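Local coordinates for protein induced by osmotic stress (Scheffersomyces stipitis, PDB 5YWN) that probably reduces carbonyl substrates such as haloketones with NADPH, as a member of the dihydroflavonol-4-reductase subfamily, at residues E66-H71 against K111-Q116; A145-L150 against F169-A174; K255-L260 against D304-K309; G233-V238 against F316-S321. The protein carries 1 engineered substitution. All blocks are in the same frame, centred on the assembly; numbering follows the deposited sequence.

In the fold
Contact 4 is the buried one of the set, while contacts 1, 2 and 3 are partly buried, with exposed residues in 1 and 3. Contact 1 lies at the periphery, about 24 Å from the centre of the chain, and joins two helix ends through aliphatic packing and a bridging water. Contacts 2 and 3 touch: E171 of contact 2 forms a salt bridge with R258 of contact 3, so charged and aromatic groups link helix 159-181 to edge strand 258-261. Contacts 3 and 4 use successive helices, 305-311 and 318-332, to tie the C-terminal region to strands; contact 3 relies on polar bonds and waters, contact 4 on an aromatic pair beside a buried carboxylate.

Contact 1 of 4, residues E66-H71 against K111-Q116; sequences EALKKH and KDVAPQ
The imidazole of H71 and the carboxamide of Q116 are the flat groups here, and they do not stack: NE2 of Q116 comes only as close as 4.0 Å to the backbone O of H71. In the plane of the imidazole, at its edge, lies A67 O from one turn earlier, while both ring nitrogens are engaged by acids, NE2 by E53 and ND1 by E73. The amide nitrogen of Q116 bonds to V74 O and also donates to a water, 3.1 Å from NE2. That water passes its two protons to L68 O at 2.8 Å and V113 O at 3.1 Å, bridging carbonyls at the C-terminal ends of the two helices; L68 O takes it in addition to H71 N. Glutamine suits this place because its bent chain brings an uncharged donor back to the seam.

Beside the water the contact is aliphatic. The side chains of L68 and V113 cross at about a right angle, with V113 CG2 3.6 Å from L68 CB; with CG1 set beside the valine's backbone N (chi1 -52°), CG2 falls between N and the carbonyl carbon. A114, just past the helix, is small enough to bring its CB to 4.3 Å from L68 CB. At the solvent side K69 lays its CG 4.1 Å from V113 CB, lending methylene surface.

L68 also reaches I110 and, in strand 74-79, F77. Helices 65-70 and 91-113 thus pack side by side on one face of the parallel sheet, the layered arrangement typical of the NAD(P)-binding Rossmann fold.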
loop_
_atom_site.group_PDB
_atom_site.type_symbol
_atom_site.label_atom_id
_atom_site.label_comp_id
_atom_site.label_asym_id
_atom_site.label_seq_id
_atom_site.Cartn_x
_atom_site.Cartn_y
_atom_site.Cartn_z
ATOM N N GLU A 66 5.358 -18.308 -15.937
ATOM C CA GLU A 66 5.186 -19.631 -15.430
ATOM C C GLU A 66 4.136 -19.681 -14.344
ATOM O O GLU A 66 3.310 -20.510 -14.362
ATOM C CB GLU A 66 6.498 -20.208 -14.990
ATOM C CG GLU A 66 7.289 -20.820 -16.113
ATOM C CD GLU A 66 6.631 -22.053 -16.734
ATOM O OE1 GLU A 66 6.514 -22.155 -17.953
ATOM O OE2 GLU A 66 6.215 -22.917 -15.992
ATOM N N ALA A 67 4.168 -18.743 -13.427
ATOM C CA ALA A 67 3.238 -18.716 -12.337
ATOM C C ALA A 67 1.831 -18.574 -12.836
ATOM O O ALA A 67 0.976 -19.251 -12.393
ATOM C CB ALA A 67 3.578 -17.595 -11.403
ATOM N N LEU A 68 1.618 -17.707 -13.797
ATOM C CA LEU A 68 0.325 -17.579 -14.407
ATOM C C LEU A 68 -0.124 -18.844 -15.139
ATOM O O LEU A 68 -1.207 -19.265 -14.977
ATOM C CB LEU A 68 0.283 -16.365 -15.285
ATOM C CG LEU A 68 0.388 -15.091 -14.489
ATOM C CD1 LEU A 68 0.690 -13.908 -15.342
ATOM C CD2 LEU A 68 -0.788 -14.860 -13.564
ATOM N N LYS A 69 0.756 -19.472 -15.875
ATOM C CA LYS A 69 0.416 -20.671 -16.607
ATOM C C LYS A 69 -0.024 -21.752 -15.652
ATOM O O LYS A 69 -0.872 -22.481 -15.952
ATOM C CB LYS A 69 1.588 -21.182 -17.427
ATOM C CG LYS A 69 1.888 -20.466 -18.718
ATOM C CD LYS A 69 2.774 -21.317 -19.604
ATOM C CE LYS A 69 4.216 -20.962 -19.505
ATOM N NZ LYS A 69 5.176 -22.097 -19.262
ATOM N N LYS A 70 0.582 -21.812 -14.493
ATOM C CA LYS A 70 0.243 -22.748 -13.452
ATOM C C LYS A 70 -1.129 -22.526 -12.803
ATOM O O LYS A 70 -1.629 -23.390 -12.188
ATOM C CB LYS A 70 1.326 -22.798 -12.390
ATOM C CG LYS A 70 2.625 -23.435 -12.832
ATOM C CD LYS A 70 3.700 -23.385 -11.761
ATOM C CE LYS A 70 3.455 -24.385 -10.642
ATOM N NZ LYS A 70 4.397 -24.304 -9.496
ATOM N N HIS A 71 -1.684 -21.338 -12.930
ATOM C CA HIS A 71 -2.901 -21.008 -12.239
ATOM C C HIS A 71 -3.952 -20.407 -13.146
ATOM O O HIS A 71 -4.310 -19.297 -13.064
ATOM C CB HIS A 71 -2.615 -20.124 -11.057
ATOM C CG HIS A 71 -1.729 -20.747 -10.044
ATOM N ND1 HIS A 71 -2.201 -21.523 -9.029
ATOM C CD2 HIS A 71 -0.397 -20.698 -9.884
ATOM C CE1 HIS A 71 -1.203 -21.919 -8.281
ATOM N NE2 HIS A 71 -0.096 -21.439 -8.783
ATOM N N LYS A 111 -1.314 -10.547 -20.398
ATOM C CA LYS A 111 -1.804 -10.585 -21.740
ATOM C C LYS A 111 -1.315 -11.796 -22.517
ATOM O O LYS A 111 -2.044 -12.352 -23.236
ATOM C CB LYS A 111 -1.497 -9.306 -22.477
ATOM C CG LYS A 111 -2.002 -9.285 -23.887
ATOM C CD LYS A 111 -1.673 -8.017 -24.593
ATOM C CE LYS A 111 -2.337 -7.993 -25.944
ATOM N NZ LYS A 111 -1.507 -7.272 -26.892
ATOM N N ASP A 112 -0.059 -12.147 -22.367
ATOM C CA ASP A 112 0.488 -13.278 -23.046
ATOM C C ASP A 112 -0.113 -14.643 -22.608
ATOM O O ASP A 112 -0.401 -15.443 -23.405
ATOM C CB ASP A 112 2.004 -13.356 -22.866
ATOM C CG ASP A 112 2.783 -12.232 -23.546
ATOM O OD1 ASP A 112 2.250 -11.471 -24.308
ATOM O OD2 ASP A 112 3.963 -12.113 -23.274
ATOM N N VAL A 113 -0.207 -14.882 -21.323
ATOM C CA VAL A 113 -0.535 -16.173 -20.793
ATOM C C VAL A 113 -1.757 -16.277 -19.884
ATOM O O VAL A 113 -2.036 -17.303 -19.389
ATOM C CB VAL A 113 0.671 -16.811 -20.106
ATOM C CG1 VAL A 113 1.871 -16.805 -21.022
ATOM C CG2 VAL A 113 0.969 -16.148 -18.792
ATOM N N ALA A 114 -2.412 -15.179 -19.642
ATOM C CA ALA A 114 -3.546 -15.182 -18.796
ATOM C C ALA A 114 -4.683 -14.370 -19.343
ATOM O O ALA A 114 -5.115 -13.448 -18.774
ATOM C CB ALA A 114 -3.137 -14.740 -17.419
ATOM N N PRO A 115 -5.205 -14.762 -20.481
ATOM C CA PRO A 115 -6.312 -14.063 -21.133
ATOM C C PRO A 115 -7.619 -14.077 -20.368
ATOM O O PRO A 115 -8.457 -13.289 -20.607
ATOM C CB PRO A 115 -6.470 -14.801 -22.462
ATOM C CG PRO A 115 -5.809 -16.063 -22.275
ATOM C CD PRO A 115 -4.784 -15.924 -21.242
ATOM N N GLN A 116 -7.754 -15.022 -19.480
ATOM C CA GLN A 116 -8.879 -15.142 -18.615
ATOM C C GLN A 116 -8.984 -14.034 -17.573
ATOM O O GLN A 116 -9.999 -13.863 -17.025
ATOM C CB GLN A 116 -8.901 -16.505 -17.959
ATOM C CG GLN A 116 -8.071 -16.651 -16.726
ATOM C CD GLN A 116 -6.649 -16.933 -17.020
ATOM O OE1 GLN A 116 -6.234 -16.904 -18.128
ATOM N NE2 GLN A 116 -5.909 -17.179 -16.012
HETATM O O HOH W 1 -3.170 -18.462 -16.799
#

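Contact 2 of 4, residues A145-L150 against F169-A174; sequences ASWSSL and FAERAA
A cation-pi stack of R172 on W147 ties the loop before helix 152-155 to helix 159-181 of the Rossmann fold. This helix carries Y163 and K167, which bind NADP(+) and are spaced as in the YxxxK motif of short-chain dehydrogenases. The guanidinium lies nearly flat on the indole, centres 4.6 Å apart and planes at 26°, displaced toward the ring's rim. R172's chain is extended from CG to NE and slides along the tryptophan, so CG also presses on CZ3 at 3.5 Å, while Q168 holds NE. Across the indole, the guanidinium of R258 takes the other face, sandwiching the ring between two cations.

E171 approaches the far end of the same indole: its CD sits 3.5 Å from W147 CH2. With CG anti to the backbone N (chi1 -164°) and the chain extended beyond it, the acid reaches R258, S124 and N191, and W175 on its own helix. A carboxylate suits this buried place, because it is surrounded by donors and probably offsets the charge of R258.

The loop is shaped by an ST turn, in which S148 OG accepts from L150 N at 3.1 Å and is also hydrogen-bonded to S130 O. CZ of F169 comes to 3.6 Å from L150 O. At the guanidinium's edge, in its plane, R172 NH1 gives S148 O a weak hydrogen bond, 3.5 Å long and bent to 139°.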
loop_
_atom_site.group_PDB
_atom_site.type_symbol
_atom_site.label_atom_id
_atom_site.label_comp_id
_atom_site.label_asym_id
_atom_site.label_seq_id
_atom_site.Cartn_x
_atom_site.Cartn_y
_atom_site.Cartn_z
ATOM N N ALA A 145 -7.379 13.137 -10.498
ATOM C CA ALA A 145 -6.740 13.683 -11.672
ATOM C C ALA A 145 -5.253 14.098 -11.560
ATOM O O ALA A 145 -4.648 14.395 -12.528
ATOM C CB ALA A 145 -7.538 14.839 -12.191
ATOM N N SER A 146 -4.737 14.179 -10.361
ATOM C CA SER A 146 -3.439 14.715 -10.083
ATOM C C SER A 146 -2.308 13.788 -10.501
ATOM O O SER A 146 -2.342 12.650 -10.235
ATOM C CB SER A 146 -3.280 15.055 -8.597
ATOM O OG SER A 146 -4.277 15.838 -8.090
ATOM N N TRP A 147 -1.321 14.350 -11.157
ATOM C CA TRP A 147 -0.115 13.660 -11.547
ATOM C C TRP A 147 1.143 14.417 -11.105
ATOM O O TRP A 147 1.204 15.591 -11.203
ATOM C CB TRP A 147 -0.103 13.382 -13.039
ATOM C CG TRP A 147 -0.954 12.254 -13.463
ATOM C CD1 TRP A 147 -2.171 12.335 -13.979
ATOM C CD2 TRP A 147 -0.647 10.862 -13.398
ATOM N NE1 TRP A 147 -2.649 11.111 -14.267
ATOM C CE2 TRP A 147 -1.732 10.181 -13.908
ATOM C CE3 TRP A 147 0.439 10.137 -12.963
ATOM C CZ2 TRP A 147 -1.766 8.820 -13.973
ATOM C CZ3 TRP A 147 0.401 8.823 -13.025
ATOM C CH2 TRP A 147 -0.689 8.157 -13.523
ATOM N N SER A 148 2.106 13.694 -10.600
ATOM C CA SER A 148 3.342 14.277 -10.212
ATOM C C SER A 148 4.116 14.879 -11.375
ATOM O O SER A 148 4.189 14.335 -12.405
ATOM C CB SER A 148 4.213 13.287 -9.485
ATOM O OG SER A 148 5.473 13.792 -9.281
ATOM N N SER A 149 4.712 16.010 -11.121
ATOM C CA SER A 149 5.574 16.656 -12.053
ATOM C C SER A 149 7.033 16.235 -12.030
ATOM O O SER A 149 7.784 16.704 -12.816
ATOM C CB SER A 149 5.461 18.167 -11.915
ATOM O OG SER A 149 5.807 18.621 -10.670
ATOM N N LEU A 150 7.420 15.378 -11.112
ATOM C CA LEU A 150 8.791 14.961 -11.032
ATOM C C LEU A 150 9.247 14.229 -12.265
ATOM O O LEU A 150 8.591 13.374 -12.735
ATOM C CB LEU A 150 8.997 14.053 -9.866
ATOM C CG LEU A 150 10.399 13.714 -9.407
ATOM C CD1 LEU A 150 11.051 14.929 -8.792
ATOM C CD2 LEU A 150 10.253 12.652 -8.364
ATOM N N PHE A 169 5.944 6.665 -12.592
ATOM C CA PHE A 169 6.285 5.999 -13.834
ATOM C C PHE A 169 5.698 4.600 -14.076
ATOM O O PHE A 169 5.249 4.320 -15.113
ATOM C CB PHE A 169 7.768 6.135 -14.172
ATOM C CG PHE A 169 8.193 7.554 -14.296
ATOM C CD1 PHE A 169 7.782 8.305 -15.331
ATOM C CD2 PHE A 169 8.896 8.150 -13.316
ATOM C CE1 PHE A 169 8.104 9.638 -15.411
ATOM C CE2 PHE A 169 9.214 9.477 -13.376
ATOM C CZ PHE A 169 8.818 10.218 -14.421
ATOM N N ALA A 170 5.680 3.797 -13.054
ATOM C CA ALA A 170 5.010 2.543 -13.131
ATOM C C ALA A 170 3.530 2.708 -13.398
ATOM O O ALA A 170 3.066 2.109 -14.265
ATOM C CB ALA A 170 5.242 1.742 -11.904
ATOM N N GLU A 171 2.849 3.592 -12.691
ATOM C CA GLU A 171 1.443 3.844 -12.919
ATOM C C GLU A 171 1.119 4.385 -14.316
ATOM O O GLU A 171 0.237 3.916 -14.937
ATOM C CB GLU A 171 0.792 4.704 -11.837
ATOM C CG GLU A 171 -0.737 4.645 -11.848
ATOM C CD GLU A 171 -1.500 5.723 -11.096
ATOM O OE1 GLU A 171 -1.023 6.292 -10.158
ATOM O OE2 GLU A 171 -2.612 5.967 -11.496
ATOM N N ARG A 172 1.914 5.323 -14.789
ATOM C CA ARG A 172 1.803 5.828 -16.129
ATOM C C ARG A 172 2.000 4.683 -17.147
ATOM O O ARG A 172 1.294 4.575 -18.055
ATOM C CB ARG A 172 2.804 6.929 -16.375
ATOM C CG ARG A 172 2.489 8.295 -15.803
ATOM C CD ARG A 172 3.581 9.262 -16.186
ATOM N NE ARG A 172 3.585 10.536 -15.521
ATOM C CZ ARG A 172 2.764 11.526 -15.780
ATOM N NH1 ARG A 172 2.873 12.643 -15.133
ATOM N NH2 ARG A 172 1.855 11.415 -16.681
ATOM N N ALA A 173 2.951 3.830 -16.901
ATOM C CA ALA A 173 3.209 2.708 -17.737
ATOM C C ALA A 173 2.021 1.746 -17.784
ATOM O O ALA A 173 1.679 1.291 -18.796
ATOM C CB ALA A 173 4.460 1.998 -17.311
ATOM N N ALA A 174 1.392 1.523 -16.655
ATOM C CA ALA A 174 0.220 0.679 -16.585
ATOM C C ALA A 174 -0.937 1.251 -17.433
ATOM O O ALA A 174 -1.461 0.578 -18.241
ATOM C CB ALA A 174 -0.202 0.488 -15.159
#

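Contact 3 of 4, residues K255-L260 against D304-K309; sequences KGERLL and DKKTKK
The hydroxyl of T307 accepts a hydrogen bond from L260 N, with OG1 3.0 Å from the nitrogen and an N-H...O angle of 145°. Strand 258-261 is an outermost strand of the seven-stranded sheet: L259 bonds to strand 186-192 on one side, and L260 N, facing the other way, has no further strand to pair with. Helix 305-311, running across the strand at 99° with the short axes 7.3 Å apart, supplies the acceptor. T307 OG1 is bonded in turn to E144 OE2, so the hydroxyl serves both roles. Its first torsion (chi1 -69°) sets OG1 beside T307's own backbone N and brings the methyl CG2 to 3.3 Å from L260 O. A valine here would keep the branched shape but lose the hydroxyl, and would probably leave both L260 N and the carboxylate of E144 without this partner.

L260 O is approached by a water 2.7 Å away that also lies 2.7 Å from D304 OD2; D304 stands at the helix N-cap position but makes no capping bond with its side chain. A second water donates to E257 OE2 and accepts from K306 NZ, each at 2.8 Å. The direct ion pair is long, E257 OE1 to K306 NZ being 3.9 Å, and the lysine's bend at chi3 brings CD against OE1, the chains crossing at about a right angle. Long, flexible charges suit this side, where K306 is exposed to solvent.

The contact thus satisfies one outward N-H of the edge strand through a buried side chain, while its outer charges, joined largely through water, probably add a weaker hold.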
loop_
_atom_site.group_PDB
_atom_site.type_symbol
_atom_site.label_atom_id
_atom_site.label_comp_id
_atom_site.label_asym_id
_atom_site.label_seq_id
_atom_site.Cartn_x
_atom_site.Cartn_y
_atom_site.Cartn_z
ATOM N N LYS A 255 -13.767 0.456 -12.932
ATOM C CA LYS A 255 -13.004 0.204 -14.112
ATOM C C LYS A 255 -12.452 1.496 -14.688
ATOM O O LYS A 255 -13.143 2.410 -14.908
ATOM C CB LYS A 255 -13.845 -0.512 -15.144
ATOM C CG LYS A 255 -14.209 -1.954 -14.840
ATOM C CD LYS A 255 -15.571 -2.288 -15.362
ATOM C CE LYS A 255 -15.548 -2.985 -16.675
ATOM N NZ LYS A 255 -16.861 -3.067 -17.377
ATOM N N GLY A 256 -11.170 1.495 -14.912
ATOM C CA GLY A 256 -10.488 2.631 -15.473
ATOM C C GLY A 256 -10.332 3.819 -14.552
ATOM O O GLY A 256 -10.066 4.865 -14.995
ATOM N N GLU A 257 -10.497 3.595 -13.269
ATOM C CA GLU A 257 -10.357 4.612 -12.257
ATOM C C GLU A 257 -9.068 4.546 -11.440
ATOM O O GLU A 257 -8.543 3.519 -11.215
ATOM C CB GLU A 257 -11.564 4.631 -11.301
ATOM C CG GLU A 257 -12.929 4.511 -11.912
ATOM C CD GLU A 257 -13.557 5.826 -12.261
ATOM O OE1 GLU A 257 -12.904 6.824 -12.139
ATOM O OE2 GLU A 257 -14.703 5.855 -12.679
ATOM N N ARG A 258 -8.633 5.716 -10.993
ATOM C CA ARG A 258 -7.686 5.896 -9.944
ATOM C C ARG A 258 -8.409 6.266 -8.657
ATOM O O ARG A 258 -9.269 7.110 -8.628
ATOM C CB ARG A 258 -6.671 6.957 -10.241
ATOM C CG ARG A 258 -5.920 6.889 -11.527
ATOM C CD ARG A 258 -5.184 8.169 -11.733
ATOM N NE ARG A 258 -3.880 8.215 -11.170
ATOM C CZ ARG A 258 -3.253 9.335 -10.861
ATOM N NH1 ARG A 258 -3.843 10.474 -11.008
ATOM N NH2 ARG A 258 -2.052 9.299 -10.410
ATOM N N LEU A 259 -8.040 5.584 -7.600
ATOM C CA LEU A 259 -8.647 5.799 -6.328
ATOM C C LEU A 259 -7.696 6.394 -5.312
ATOM O O LEU A 259 -6.739 5.808 -4.966
ATOM C CB LEU A 259 -9.186 4.495 -5.822
ATOM C CG LEU A 259 -10.160 3.803 -6.706
ATOM C CD1 LEU A 259 -10.539 2.466 -6.137
ATOM C CD2 LEU A 259 -11.312 4.712 -6.924
ATOM N N LEU A 260 -8.000 7.589 -4.876
ATOM C CA LEU A 260 -7.188 8.285 -3.913
ATOM C C LEU A 260 -7.653 7.895 -2.521
ATOM O O LEU A 260 -8.730 8.191 -2.157
ATOM C CB LEU A 260 -7.341 9.780 -4.099
ATOM C CG LEU A 260 -6.764 10.831 -3.155
ATOM C CD1 LEU A 260 -5.269 10.714 -2.994
ATOM C CD2 LEU A 260 -7.141 12.242 -3.540
ATOM N N ASP A 304 -11.291 13.763 -2.909
ATOM C CA ASP A 304 -11.494 12.338 -3.037
ATOM C C ASP A 304 -12.941 11.958 -3.187
ATOM O O ASP A 304 -13.276 10.865 -2.957
ATOM C CB ASP A 304 -10.860 11.569 -1.890
ATOM C CG ASP A 304 -11.504 11.872 -0.550
ATOM O OD1 ASP A 304 -12.289 12.797 -0.434
ATOM O OD2 ASP A 304 -11.205 11.160 0.389
ATOM N N LYS A 305 -13.766 12.881 -3.611
ATOM C CA LYS A 305 -15.203 12.682 -3.664
ATOM C C LYS A 305 -15.605 11.529 -4.545
ATOM O O LYS A 305 -16.386 10.734 -4.161
ATOM C CB LYS A 305 -15.926 13.960 -4.084
ATOM C CG LYS A 305 -15.865 15.045 -3.024
ATOM C CD LYS A 305 -16.738 16.255 -3.299
ATOM C CE LYS A 305 -16.641 16.796 -4.717
ATOM N NZ LYS A 305 -15.341 17.336 -5.119
ATOM N N LYS A 306 -14.983 11.418 -5.685
ATOM C CA LYS A 306 -15.241 10.344 -6.595
ATOM C C LYS A 306 -14.891 8.973 -5.979
ATOM O O LYS A 306 -15.639 8.068 -6.043
ATOM C CB LYS A 306 -14.431 10.565 -7.871
ATOM C CG LYS A 306 -14.679 9.540 -8.947
ATOM C CD LYS A 306 -13.805 9.691 -10.158
ATOM C CE LYS A 306 -14.289 10.768 -11.105
ATOM N NZ LYS A 306 -13.838 10.549 -12.490
ATOM N N THR A 307 -13.736 8.896 -5.362
ATOM C CA THR A 307 -13.280 7.682 -4.760
ATOM C C THR A 307 -14.256 7.247 -3.669
ATOM O O THR A 307 -14.665 6.141 -3.659
ATOM C CB THR A 307 -11.837 7.821 -4.237
ATOM O OG1 THR A 307 -10.944 7.940 -5.321
ATOM C CG2 THR A 307 -11.432 6.685 -3.388
ATOM N N LYS A 308 -14.656 8.155 -2.815
ATOM C CA LYS A 308 -15.571 7.848 -1.720
ATOM C C LYS A 308 -16.920 7.350 -2.208
ATOM O O LYS A 308 -17.437 6.421 -1.680
ATOM C CB LYS A 308 -15.767 9.041 -0.798
ATOM C CG LYS A 308 -14.603 9.413 0.056
ATOM C CD LYS A 308 -14.066 8.248 0.804
ATOM C CE LYS A 308 -14.851 7.996 2.082
ATOM N NZ LYS A 308 -14.761 9.198 2.928
ATOM N N LYS A 309 -17.445 7.972 -3.247
ATOM C CA LYS A 309 -18.659 7.530 -3.898
ATOM C C LYS A 309 -18.527 6.131 -4.495
ATOM O O LYS A 309 -19.381 5.365 -4.349
ATOM C CB LYS A 309 -19.057 8.498 -4.983
ATOM C CG LYS A 309 -20.306 8.145 -5.762
ATOM C CD LYS A 309 -21.537 8.344 -4.948
ATOM C CE LYS A 309 -22.741 8.706 -5.788
ATOM N NZ LYS A 309 -23.891 8.893 -4.917
HETATM O O HOH W 2 -15.681 8.455 -12.821
HETATM O O HOH W 3 -10.066 8.705 0.164
#

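Contact 4 of 4, residues G233-V238 against F316-S321; sequences GTFIDV and FDFETS
F318 turns the edge of its ring to one face of F235 in a T-shaped pair, centroids 5.4 Å apart and planes at 81°. The CZ end of F235 reaches the first turn of helix 318-332: CZ lies 3.5 Å from F318 CA, and CE2 reaches S321 CB at 3.6 Å. An aromatic suits this strand position, being broad enough to touch F318 and S321 at once. With an alanine here, F318 would probably lose the face its edge rests on, and a gap would open against the helical turn.

Two residues along the strand, D237 again faces the helix. A chi1 of -173° swings its carboxylate away from its own N and toward S321. S321 OG donates to D237 OD2 at 2.8 Å, arriving 35° out of the carboxylate plane, and R239 forms a salt bridge with the same oxygen. The F316 side chain crosses D237 obliquely, CB to CB 3.7 Å, and R239 makes a cation-pi contact with its ring. A water also accepts from D237 N and donates to F316 O.

D237 also caps helix 238-250, just as D317 caps helix 318-332 by accepting from T320 N at 2.9 Å. Two helix starts therefore meet beside the parallel strand pair that includes I195, an NADP(+)-binding residue. The buried charge of D237 is likely to be stabilised by the serine, the arginine and the helix N terminus together.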
loop_
_atom_site.group_PDB
_atom_site.type_symbol
_atom_site.label_atom_id
_atom_site.label_comp_id
_atom_site.label_asym_id
_atom_site.label_seq_id
_atom_site.Cartn_x
_atom_site.Cartn_y
_atom_site.Cartn_z
ATOM N N GLY A 233 1.565 14.349 8.137
ATOM C CA GLY A 233 0.971 14.044 6.863
ATOM C C GLY A 233 -0.487 13.640 6.923
ATOM O O GLY A 233 -1.172 13.972 7.821
ATOM N N THR A 234 -0.912 12.890 5.930
ATOM C CA THR A 234 -2.208 12.291 5.902
ATOM C C THR A 234 -2.087 10.771 6.024
ATOM O O THR A 234 -1.151 10.194 5.585
ATOM C CB THR A 234 -3.011 12.757 4.660
ATOM O OG1 THR A 234 -4.378 12.584 4.878
ATOM C CG2 THR A 234 -2.712 12.006 3.535
ATOM N N PHE A 235 -3.076 10.159 6.625
ATOM C CA PHE A 235 -3.106 8.727 6.854
ATOM C C PHE A 235 -4.286 8.046 6.183
ATOM O O PHE A 235 -5.268 8.640 5.963
ATOM C CB PHE A 235 -2.999 8.373 8.369
ATOM C CG PHE A 235 -4.266 7.851 8.992
ATOM C CD1 PHE A 235 -5.308 8.681 9.199
ATOM C CD2 PHE A 235 -4.444 6.541 9.170
ATOM C CE1 PHE A 235 -6.482 8.223 9.693
ATOM C CE2 PHE A 235 -5.597 6.066 9.668
ATOM C CZ PHE A 235 -6.623 6.915 9.933
ATOM N N ILE A 236 -4.141 6.760 6.014
ATOM C CA ILE A 236 -5.217 5.864 5.729
ATOM C C ILE A 236 -5.000 4.520 6.402
ATOM O O ILE A 236 -3.931 4.032 6.416
ATOM C CB ILE A 236 -5.469 5.746 4.207
ATOM C CG1 ILE A 236 -6.687 4.904 3.899
ATOM C CG2 ILE A 236 -4.265 5.246 3.465
ATOM C CD1 ILE A 236 -8.008 5.533 4.167
ATOM N N ASP A 237 -6.050 3.972 6.960
ATOM C CA ASP A 237 -6.015 2.666 7.598
ATOM C C ASP A 237 -5.839 1.510 6.606
ATOM O O ASP A 237 -6.414 1.467 5.587
ATOM C CB ASP A 237 -7.192 2.416 8.521
ATOM C CG ASP A 237 -7.056 1.152 9.303
ATOM O OD1 ASP A 237 -7.196 0.092 8.747
ATOM O OD2 ASP A 237 -6.792 1.224 10.455
ATOM N N VAL A 238 -5.016 0.583 6.988
ATOM C CA VAL A 238 -4.640 -0.505 6.131
ATOM C C VAL A 238 -5.870 -1.325 5.715
ATOM O O VAL A 238 -5.949 -1.753 4.628
ATOM C CB VAL A 238 -3.514 -1.359 6.732
ATOM C CG1 VAL A 238 -3.979 -2.069 7.951
ATOM C CG2 VAL A 238 -3.008 -2.379 5.743
ATOM N N PHE A 316 -11.907 4.026 8.868
ATOM C CA PHE A 316 -11.475 3.959 10.219
ATOM C C PHE A 316 -10.904 5.330 10.573
ATOM O O PHE A 316 -10.211 5.908 9.819
ATOM C CB PHE A 316 -10.387 2.909 10.368
ATOM C CG PHE A 316 -10.879 1.503 10.463
ATOM C CD1 PHE A 316 -11.264 0.987 11.651
ATOM C CD2 PHE A 316 -10.961 0.719 9.367
ATOM C CE1 PHE A 316 -11.701 -0.311 11.762
ATOM C CE2 PHE A 316 -11.403 -0.569 9.456
ATOM C CZ PHE A 316 -11.764 -1.092 10.660
ATOM N N ASP A 317 -11.239 5.828 11.732
ATOM C CA ASP A 317 -10.653 7.055 12.205
ATOM C C ASP A 317 -9.245 6.856 12.741
ATOM O O ASP A 317 -8.848 5.788 12.983
ATOM C CB ASP A 317 -11.590 7.803 13.129
ATOM C CG ASP A 317 -11.588 7.296 14.540
ATOM O OD1 ASP A 317 -10.839 6.432 14.880
ATOM O OD2 ASP A 317 -12.340 7.841 15.354
ATOM N N PHE A 318 -8.523 7.928 12.887
ATOM C CA PHE A 318 -7.118 7.881 13.212
ATOM C C PHE A 318 -6.829 7.212 14.555
ATOM O O PHE A 318 -5.969 6.415 14.667
ATOM C CB PHE A 318 -6.543 9.290 13.168
ATOM C CG PHE A 318 -5.149 9.394 13.657
ATOM C CD1 PHE A 318 -4.112 9.117 12.842
ATOM C CD2 PHE A 318 -4.886 9.813 14.912
ATOM C CE1 PHE A 318 -2.828 9.202 13.283
ATOM C CE2 PHE A 318 -3.602 9.900 15.368
ATOM C CZ PHE A 318 -2.575 9.596 14.559
ATOM N N GLU A 319 -7.612 7.540 15.540
ATOM C CA GLU A 319 -7.471 6.964 16.846
ATOM C C GLU A 319 -7.673 5.444 16.798
ATOM O O GLU A 319 -6.950 4.743 17.371
ATOM C CB GLU A 319 -8.436 7.617 17.806
ATOM C CG GLU A 319 -8.451 7.021 19.179
ATOM C CD GLU A 319 -8.986 7.916 20.287
ATOM O OE1 GLU A 319 -9.130 7.426 21.365
ATOM O OE2 GLU A 319 -9.230 9.066 20.108
ATOM N N THR A 320 -8.665 4.999 16.087
ATOM C CA THR A 320 -8.935 3.599 15.994
ATOM C C THR A 320 -7.783 2.855 15.331
ATOM O O THR A 320 -7.351 1.861 15.830
ATOM C CB THR A 320 -10.293 3.289 15.357
ATOM O OG1 THR A 320 -11.317 4.013 16.004
ATOM C CG2 THR A 320 -10.629 1.835 15.494
ATOM N N SER A 321 -7.277 3.394 14.239
ATOM C CA SER A 321 -6.201 2.763 13.510
ATOM C C SER A 321 -4.960 2.678 14.403
ATOM O O SER A 321 -4.388 1.669 14.550
ATOM C CB SER A 321 -5.910 3.527 12.224
ATOM O OG SER A 321 -4.891 2.947 11.495
HETATM O O HOH W 4 -8.831 5.198 7.408
#